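PDB 3G68: putative phosphosugar isomerase from Clostridium difficile, which probably isomerises or binds phosphorylated sugars, as a double-SIS-domain protein resembling the isomerase part of glucosamine-6-phosphate synthase, though its substrate is not established. Local coordinates for residues 241-249 with 268-278; 218-226 with 307-318. One frame throughout, in Å; residues are numbered along the deposited sequence.

Contact 1: residues 241-249 with 268-278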
# COMPACT_ATOMS: atom_id res chain seq x y z
N TYR B 241 35.28 -34.51 -33.86
CA TYR B 241 35.44 -35.87 -33.35
C TYR B 241 34.73 -36.06 -32.03
O TYR B 241 34.70 -35.14 -31.20
CB TYR B 241 36.92 -36.14 -33.02
CG TYR B 241 37.86 -35.95 -34.19
CD1 TYR B 241 38.39 -34.69 -34.47
CD2 TYR B 241 38.20 -37.00 -35.01
CE1 TYR B 241 39.25 -34.49 -35.53
CE2 TYR B 241 39.07 -36.81 -36.10
CZ TYR B 241 39.58 -35.54 -36.35
OH TYR B 241 40.42 -35.32 -37.40
N GLU B 242 34.17 -37.25 -31.81
CA GLU B 242 33.69 -37.62 -30.46
C GLU B 242 34.98 -37.90 -29.62
O GLU B 242 36.03 -38.27 -30.17
CB GLU B 242 32.69 -38.78 -30.54
CG GLU B 242 32.15 -39.34 -29.18
CD GLU B 242 33.10 -40.32 -28.52
OE1 GLU B 242 33.85 -40.99 -29.24
OE2 GLU B 242 33.13 -40.41 -27.27
N PHE B 243 34.89 -37.71 -28.30
CA PHE B 243 36.02 -37.83 -27.38
C PHE B 243 36.82 -39.13 -27.48
O PHE B 243 38.04 -39.13 -27.64
CB PHE B 243 35.51 -37.65 -25.93
CG PHE B 243 36.57 -37.45 -24.92
CD1 PHE B 243 37.18 -38.53 -24.30
CD2 PHE B 243 36.98 -36.17 -24.56
CE1 PHE B 243 38.19 -38.34 -23.35
CE2 PHE B 243 37.98 -35.99 -23.60
CZ PHE B 243 38.58 -37.08 -23.00
N GLU B 244 36.11 -40.25 -27.36
CA GLU B 244 36.74 -41.56 -27.49
C GLU B 244 37.43 -41.79 -28.83
O GLU B 244 38.55 -42.31 -28.84
CB GLU B 244 35.77 -42.71 -27.21
CG GLU B 244 35.88 -43.26 -25.81
CD GLU B 244 37.17 -43.99 -25.57
OE1 GLU B 244 37.65 -43.92 -24.44
OE2 GLU B 244 37.74 -44.60 -26.51
N GLU B 245 36.77 -41.43 -29.93
CA GLU B 245 37.36 -41.63 -31.25
C GLU B 245 38.63 -40.80 -31.45
O GLU B 245 39.57 -41.26 -32.09
CB GLU B 245 36.38 -41.42 -32.41
CG GLU B 245 35.88 -40.01 -32.61
CD GLU B 245 35.40 -39.69 -34.02
OE1 GLU B 245 36.15 -39.97 -34.99
OE2 GLU B 245 34.31 -39.08 -34.13
N PHE B 246 38.68 -39.61 -30.84
CA PHE B 246 39.88 -38.79 -30.92
C PHE B 246 41.07 -39.55 -30.29
O PHE B 246 42.18 -39.50 -30.78
CB PHE B 246 39.68 -37.45 -30.23
CG PHE B 246 40.87 -36.56 -30.29
CD1 PHE B 246 41.86 -36.62 -29.32
CD2 PHE B 246 40.99 -35.62 -31.33
CE1 PHE B 246 42.94 -35.78 -29.38
CE2 PHE B 246 42.08 -34.77 -31.41
CZ PHE B 246 43.06 -34.83 -30.43
N ILE B 247 40.80 -40.26 -29.22
CA ILE B 247 41.84 -41.05 -28.55
C ILE B 247 42.38 -42.14 -29.47
O ILE B 247 43.55 -42.48 -29.40
CB ILE B 247 41.32 -41.67 -27.20
CG1 ILE B 247 40.88 -40.56 -26.25
CG2 ILE B 247 42.39 -42.52 -26.52
CD1 ILE B 247 40.17 -41.07 -25.00
N HIS B 248 41.54 -42.68 -30.34
CA HIS B 248 41.96 -43.71 -31.28
C HIS B 248 42.73 -43.16 -32.50
O HIS B 248 42.26 -43.26 -33.64
CB HIS B 248 40.76 -44.57 -31.69
CG HIS B 248 40.34 -45.54 -30.62
ND1 HIS B 248 40.72 -46.86 -30.64
CD2 HIS B 248 39.59 -45.37 -29.51
CE1 HIS B 248 40.22 -47.47 -29.58
NE2 HIS B 248 39.53 -46.59 -28.88
N GLY B 249 43.87 -42.53 -32.21
CA GLY B 249 44.85 -42.13 -33.20
C GLY B 249 44.95 -40.69 -33.64
O GLY B 249 45.97 -40.33 -34.24
N GLU B 268 32.34 -36.30 -19.01
CA GLU B 268 33.60 -37.00 -19.29
C GLU B 268 34.68 -36.65 -18.27
O GLU B 268 35.31 -35.60 -18.38
CB GLU B 268 34.06 -36.67 -20.71
CG GLU B 268 35.40 -37.31 -21.09
CD GLU B 268 35.40 -38.82 -20.87
OE1 GLU B 268 34.74 -39.53 -21.65
OE2 GLU B 268 36.06 -39.27 -19.91
N PRO B 269 34.94 -37.55 -17.30
CA PRO B 269 35.94 -37.20 -16.28
C PRO B 269 37.37 -37.03 -16.79
O PRO B 269 38.15 -36.35 -16.13
CB PRO B 269 35.82 -38.33 -15.26
CG PRO B 269 35.26 -39.45 -16.01
CD PRO B 269 34.34 -38.87 -17.03
N ARG B 270 37.70 -37.60 -17.95
CA ARG B 270 39.04 -37.45 -18.53
C ARG B 270 39.31 -36.10 -19.26
O ARG B 270 40.42 -35.89 -19.71
CB ARG B 270 39.33 -38.63 -19.46
CG ARG B 270 39.40 -39.98 -18.73
CD ARG B 270 39.59 -41.13 -19.75
NE ARG B 270 38.38 -41.27 -20.57
CZ ARG B 270 38.26 -42.00 -21.68
NH1 ARG B 270 39.27 -42.72 -22.15
NH2 ARG B 270 37.09 -42.00 -22.31
N VAL B 271 38.33 -35.19 -19.33
CA VAL B 271 38.53 -33.92 -20.05
C VAL B 271 39.68 -33.09 -19.51
O VAL B 271 40.44 -32.52 -20.30
CB VAL B 271 37.24 -33.04 -20.11
CG1 VAL B 271 37.55 -31.68 -20.69
CG2 VAL B 271 36.19 -33.70 -20.96
N THR B 272 39.85 -33.02 -18.20
CA THR B 272 40.96 -32.25 -17.62
C THR B 272 42.29 -32.80 -18.08
O THR B 272 43.16 -32.01 -18.47
CB THR B 272 40.94 -32.26 -16.09
OG1 THR B 272 39.69 -31.73 -15.65
CG2 THR B 272 42.09 -31.41 -15.52
N LYS B 273 42.45 -34.12 -18.03
CA LYS B 273 43.68 -34.77 -18.51
C LYS B 273 43.89 -34.55 -20.02
O LYS B 273 45.02 -34.35 -20.46
CB LYS B 273 43.72 -36.28 -18.17
CG LYS B 273 43.79 -36.58 -16.67
CD LYS B 273 43.74 -38.08 -16.34
N MSE B 274 42.81 -34.61 -20.80
CA MSE B 274 42.89 -34.37 -22.25
C MSE B 274 43.46 -32.95 -22.48
O MSE B 274 44.42 -32.78 -23.24
CB MSE B 274 41.51 -34.50 -22.92
CG MSE B 274 41.48 -34.19 -24.42
SE MSE B 274 42.48 -35.49 -25.45
CE MSE B 274 41.05 -36.89 -25.77
N ILE B 275 42.87 -31.96 -21.81
CA ILE B 275 43.27 -30.55 -21.95
C ILE B 275 44.74 -30.38 -21.56
O ILE B 275 45.50 -29.71 -22.26
CB ILE B 275 42.35 -29.59 -21.14
CG1 ILE B 275 40.94 -29.58 -21.77
CG2 ILE B 275 42.94 -28.18 -21.14
CD1 ILE B 275 39.84 -28.94 -20.91
N ASP B 276 45.14 -30.98 -20.45
CA ASP B 276 46.52 -30.88 -19.99
C ASP B 276 47.51 -31.49 -20.98
O ASP B 276 48.51 -30.86 -21.29
CB ASP B 276 46.68 -31.50 -18.58
CG ASP B 276 45.91 -30.71 -17.49
OD1 ASP B 276 45.35 -29.60 -17.78
OD2 ASP B 276 45.85 -31.20 -16.33
N VAL B 277 47.22 -32.69 -21.49
CA VAL B 277 48.13 -33.32 -22.47
C VAL B 277 48.22 -32.48 -23.74
O VAL B 277 49.33 -32.13 -24.21
CB VAL B 277 47.72 -34.77 -22.81
CG1 VAL B 277 48.61 -35.36 -23.92
CG2 VAL B 277 47.76 -35.63 -21.54
N LEU B 278 47.06 -32.08 -24.27
CA LEU B 278 47.09 -31.29 -25.51
C LEU B 278 47.73 -29.92 -25.33
O LEU B 278 48.35 -29.42 -26.26
CB LEU B 278 45.68 -31.12 -26.08
CG LEU B 278 44.98 -32.39 -26.52
CD1 LEU B 278 43.52 -32.11 -26.87
CD2 LEU B 278 45.76 -33.00 -27.68

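Contact 2: residues 218-226 with 307-318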
# COMPACT_ATOMS: atom_id res chain seq x y z
N ASP B 218 26.79 -37.07 -26.83
CA ASP B 218 25.47 -36.43 -26.74
C ASP B 218 25.32 -35.24 -27.70
O ASP B 218 24.19 -34.90 -28.06
CB ASP B 218 25.15 -35.97 -25.31
CG ASP B 218 24.98 -37.11 -24.34
OD1 ASP B 218 24.69 -38.25 -24.77
OD2 ASP B 218 25.11 -36.84 -23.13
N ILE B 219 26.46 -34.66 -28.10
CA ILE B 219 26.49 -33.56 -29.04
C ILE B 219 27.34 -33.90 -30.29
O ILE B 219 27.88 -33.03 -30.95
CB ILE B 219 26.90 -32.21 -28.36
CG1 ILE B 219 28.22 -32.35 -27.60
CG2 ILE B 219 25.71 -31.72 -27.47
CD1 ILE B 219 28.88 -30.97 -27.17
N TYR B 220 27.40 -35.18 -30.65
CA TYR B 220 28.19 -35.58 -31.82
C TYR B 220 27.72 -34.90 -33.14
O TYR B 220 28.53 -34.36 -33.87
CB TYR B 220 28.19 -37.12 -31.94
CG TYR B 220 29.01 -37.62 -33.11
CD1 TYR B 220 30.35 -37.30 -33.21
CD2 TYR B 220 28.42 -38.39 -34.11
CE1 TYR B 220 31.10 -37.75 -34.28
CE2 TYR B 220 29.15 -38.83 -35.19
CZ TYR B 220 30.48 -38.52 -35.28
OH TYR B 220 31.20 -38.95 -36.36
N GLY B 221 26.43 -34.85 -33.38
CA GLY B 221 25.90 -34.18 -34.58
C GLY B 221 26.30 -32.70 -34.59
O GLY B 221 26.78 -32.19 -35.61
N ASP B 222 26.10 -32.02 -33.46
CA ASP B 222 26.52 -30.60 -33.33
C ASP B 222 28.03 -30.41 -33.52
O ASP B 222 28.44 -29.38 -34.04
CB ASP B 222 26.12 -30.02 -31.97
CG ASP B 222 24.61 -29.82 -31.84
OD1 ASP B 222 23.91 -29.62 -32.88
OD2 ASP B 222 24.15 -29.80 -30.68
N THR B 223 28.83 -31.38 -33.11
CA THR B 223 30.31 -31.33 -33.27
C THR B 223 30.67 -31.37 -34.74
O THR B 223 31.47 -30.59 -35.20
CB THR B 223 30.98 -32.46 -32.47
OG1 THR B 223 30.60 -32.30 -31.09
CG2 THR B 223 32.51 -32.43 -32.60
N LEU B 224 30.04 -32.28 -35.49
CA LEU B 224 30.21 -32.37 -36.93
C LEU B 224 29.73 -31.10 -37.66
O LEU B 224 30.37 -30.63 -38.60
CB LEU B 224 29.43 -33.57 -37.46
CG LEU B 224 29.89 -34.94 -37.01
CD1 LEU B 224 28.95 -36.03 -37.65
CD2 LEU B 224 31.36 -35.15 -37.43
N GLU B 225 28.63 -30.53 -37.20
CA GLU B 225 28.08 -29.30 -37.81
C GLU B 225 28.99 -28.11 -37.57
O GLU B 225 29.26 -27.34 -38.49
CB GLU B 225 26.67 -29.01 -37.30
CG GLU B 225 26.08 -27.68 -37.72
CD GLU B 225 25.97 -27.48 -39.23
OE1 GLU B 225 26.11 -28.47 -39.99
OE2 GLU B 225 25.69 -26.32 -39.62
N ALA B 226 29.48 -27.99 -36.34
CA ALA B 226 30.42 -26.92 -35.97
C ALA B 226 31.68 -26.99 -36.84
O ALA B 226 32.16 -25.98 -37.34
CB ALA B 226 30.78 -27.02 -34.47
N PRO B 307 20.92 -33.77 -21.57
CA PRO B 307 21.79 -34.21 -22.66
C PRO B 307 21.23 -34.01 -24.06
O PRO B 307 22.00 -34.08 -25.02
CB PRO B 307 21.98 -35.70 -22.38
CG PRO B 307 20.81 -36.08 -21.59
CD PRO B 307 20.44 -34.92 -20.77
N TYR B 308 19.93 -33.77 -24.17
CA TYR B 308 19.29 -33.56 -25.44
C TYR B 308 19.09 -32.07 -25.72
O TYR B 308 19.43 -31.60 -26.80
CB TYR B 308 17.94 -34.27 -25.48
CG TYR B 308 18.01 -35.73 -25.09
CD1 TYR B 308 18.69 -36.64 -25.88
CD2 TYR B 308 17.38 -36.20 -23.92
CE1 TYR B 308 18.77 -37.98 -25.54
CE2 TYR B 308 17.45 -37.55 -23.56
CZ TYR B 308 18.14 -38.43 -24.39
OH TYR B 308 18.22 -39.78 -24.07
N TYR B 309 18.57 -31.33 -24.75
CA TYR B 309 18.22 -29.91 -25.01
C TYR B 309 19.38 -28.93 -25.02
O TYR B 309 19.25 -27.80 -25.53
CB TYR B 309 17.05 -29.43 -24.11
CG TYR B 309 15.83 -30.35 -24.19
CD1 TYR B 309 15.37 -30.83 -25.42
CD2 TYR B 309 15.15 -30.75 -23.04
CE1 TYR B 309 14.26 -31.70 -25.49
CE2 TYR B 309 14.05 -31.57 -23.11
CZ TYR B 309 13.62 -32.05 -24.33
OH TYR B 309 12.53 -32.89 -24.40
N GLN B 310 20.53 -29.36 -24.52
CA GLN B 310 21.77 -28.57 -24.61
C GLN B 310 22.13 -28.27 -26.05
O GLN B 310 22.92 -27.36 -26.31
CB GLN B 310 22.94 -29.29 -23.91
CG GLN B 310 23.35 -30.61 -24.59
CD GLN B 310 24.51 -31.32 -23.90
OE1 GLN B 310 25.31 -30.72 -23.18
NE2 GLN B 310 24.60 -32.61 -24.11
N THR B 311 21.59 -29.05 -26.99
CA THR B 311 21.82 -28.84 -28.41
C THR B 311 21.41 -27.42 -28.85
O THR B 311 21.91 -26.91 -29.82
CB THR B 311 21.12 -29.91 -29.29
OG1 THR B 311 21.62 -29.83 -30.64
CG2 THR B 311 19.60 -29.73 -29.28
N PHE B 312 20.49 -26.78 -28.15
CA PHE B 312 20.07 -25.42 -28.52
C PHE B 312 20.99 -24.31 -28.06
O PHE B 312 20.67 -23.15 -28.29
CB PHE B 312 18.63 -25.17 -28.08
CG PHE B 312 17.70 -26.09 -28.73
CD1 PHE B 312 17.55 -26.06 -30.12
CD2 PHE B 312 17.02 -27.07 -28.00
CE1 PHE B 312 16.70 -26.98 -30.76
CE2 PHE B 312 16.17 -27.96 -28.64
CZ PHE B 312 16.02 -27.91 -30.02
N ASN B 313 22.07 -24.66 -27.36
CA ASN B 313 23.04 -23.67 -26.92
C ASN B 313 24.50 -23.97 -27.22
O ASN B 313 25.25 -23.03 -27.38
CB ASN B 313 22.98 -23.53 -25.40
CG ASN B 313 21.62 -23.10 -24.86
OD1 ASN B 313 21.33 -23.39 -23.71
ND2 ASN B 313 20.80 -22.39 -25.65
N PHE B 314 24.91 -25.24 -27.28
CA PHE B 314 26.35 -25.55 -27.21
C PHE B 314 27.26 -24.97 -28.29
O PHE B 314 28.36 -24.48 -27.97
CB PHE B 314 26.64 -27.05 -27.08
CG PHE B 314 27.52 -27.37 -25.94
CD1 PHE B 314 28.83 -26.90 -25.90
CD2 PHE B 314 27.03 -28.08 -24.85
CE1 PHE B 314 29.66 -27.18 -24.80
CE2 PHE B 314 27.81 -28.33 -23.75
CZ PHE B 314 29.13 -27.87 -23.72
N ILE B 315 26.83 -25.00 -29.54
CA ILE B 315 27.68 -24.54 -30.63
C ILE B 315 27.49 -23.08 -31.04
O ILE B 315 28.14 -22.61 -31.97
CB ILE B 315 27.68 -25.50 -31.85
CG1 ILE B 315 26.34 -25.55 -32.57
CG2 ILE B 315 28.09 -26.91 -31.46
CD1 ILE B 315 26.47 -26.27 -33.93
N VAL B 316 26.62 -22.35 -30.33
CA VAL B 316 26.45 -20.89 -30.57
C VAL B 316 27.82 -20.18 -30.70
O VAL B 316 28.02 -19.43 -31.66
CB VAL B 316 25.54 -20.23 -29.50
CG1 VAL B 316 25.57 -18.70 -29.57
CG2 VAL B 316 24.14 -20.69 -29.70
N PRO B 317 28.74 -20.39 -29.73
CA PRO B 317 30.07 -19.75 -29.84
C PRO B 317 30.84 -20.04 -31.11
O PRO B 317 31.50 -19.16 -31.65
CB PRO B 317 30.83 -20.28 -28.62
CG PRO B 317 29.95 -21.30 -28.02
CD PRO B 317 28.59 -21.04 -28.42
N ILE B 318 30.74 -21.28 -31.61
CA ILE B 318 31.47 -21.69 -32.78
C ILE B 318 30.82 -21.04 -34.01
O ILE B 318 31.52 -20.53 -34.86
CB ILE B 318 31.53 -23.24 -32.97
CG1 ILE B 318 32.18 -23.90 -31.75
CG2 ILE B 318 32.36 -23.56 -34.20
CD1 ILE B 318 33.56 -23.44 -31.50
O HOH W 1 26.30 -34.55 -22.43
O HOH W 2 21.82 -36.19 -27.36
O HOH W 3 24.81 -27.16 -29.84

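Contact 1: residues 241-249 with 268-278
The ring of Phe-243 lies between Glu-268 and Met-274. The site belongs to the second SIS domain, an alpha/beta fold with a parallel sheet of strand order 2-1-3-4-5. Helices 243-249 and 271-278 lie side by side, 12.5 Å apart at closest approach of their axes, and meet through side chains. Phe-243, Phe-246 and Leu-278 also touch Ile-214 of strand 210-215. Glu-268 CG sits over the Phe-243 ring centre, 3.6 Å from the centroid, as a CH-pi contact. The carboxylate of Glu-268 stacks on that face, its plane 10° from the ring. The Met-274 methyl, CE, covers the opposite face nearer the rim, 3.7 Å from Phe-243 CZ.

Met-274 is modelled as selenomethionine. Its chain leaves with CG anti to the backbone N, then bends twice (chi2 67°, chi3 87°). This brings CE among Phe-243, Phe-246 and Ile-247, 3.7 Å from Ile-247 CG1. SE makes an oblique Met-aromatic contact with Phe-246. Leu-278 CD2 meets the edge of the same ring.

The outer side is polar. Glu-242 and Glu-245 form a capping box: Glu-242 N binds Glu-245 OE2, and Glu-245 N binds Glu-242 OE1. Arg-270 joins two other carboxylates in a salt-bridge network. Phe-243 CE1 lies over one face of its guanidinium, offset toward the rim. Arg-270 NE binds Glu-268 OE2 at 3.1 Å, and OE2 also accepts the backbone N of Arg-270, a capping bond. Glu-244 OE1 lies in the guanidinium plane and accepts from both terminal nitrogens of Arg-270, NH2 at 2.9 Å and NH1 at 3.1 Å.

Contact 2: residues 218-226 with 307-318
Asp-218 lies alongside Pro-307, with OD2 3.4 Å from Pro-307 CB. The same OD2 has a salt bridge to Lys-267. Water 1 links it to Gln-310 NE2, and water 2 joins the carbonyls of Asp-218 and Pro-307. Ile-219, at the N-cap of helix 220-226, divides its branches. CG2 packs on the Gln-310 amide, 3.6 Å from NE2. CG1 stands between the backbone N and the carbonyl carbon (chi1 54°), and CD1 rests over a face of Phe-314, 4.1 Å from the ring centroid.

Asp-222 OD2 takes the hydroxyl of Thr-311 on its syn lone pair. The OG1 to OD2 distance is short, 2.5 Å. Water 3 bridges the Thr-311 carbonyl and the Ile-315 N, with a weak bond to OD2. Ile-315 CG2 packs on Asp-222 CB at 3.7 Å and on Ala-226 CB. Glu-225 touches Ile-315 CD1 with its CG, while its carboxylate turns to Lys-229, His-47 and Thr-44. Ala-226 CB meets Ile-318 CG2 at 3.8 Å.

This joins the helix start to the largely irregular segment between strand 299-300 and helix 316-324. The hydroxyls of Thr-311 and Tyr-147, together with Lys-151, fix the buried Asp-222 carboxylate in position.

Contact 1 is partly buried and its centre lies about 22 Å from the centre of the chain. Contact 2 is buried, its centre about 7 Å from that point. The centres of the two contacts are about 17 Å apart. Both involve the second SIS domain, and helix 220-234 is followed in the chain by strand 238-242. Tyr-220 packs on Glu-242 and Glu-245, so the two contacts touch. Contact 1 joins neighbouring helices on one sheet, with aromatic packing inside and charge pairs outside. Contact 2 ties the helix start to a largely irregular segment, beside helices 43-59 and 145-165. Its polar groups combine a direct hydroxyl-carboxylate bond, bridging waters and lysines from outside the segments.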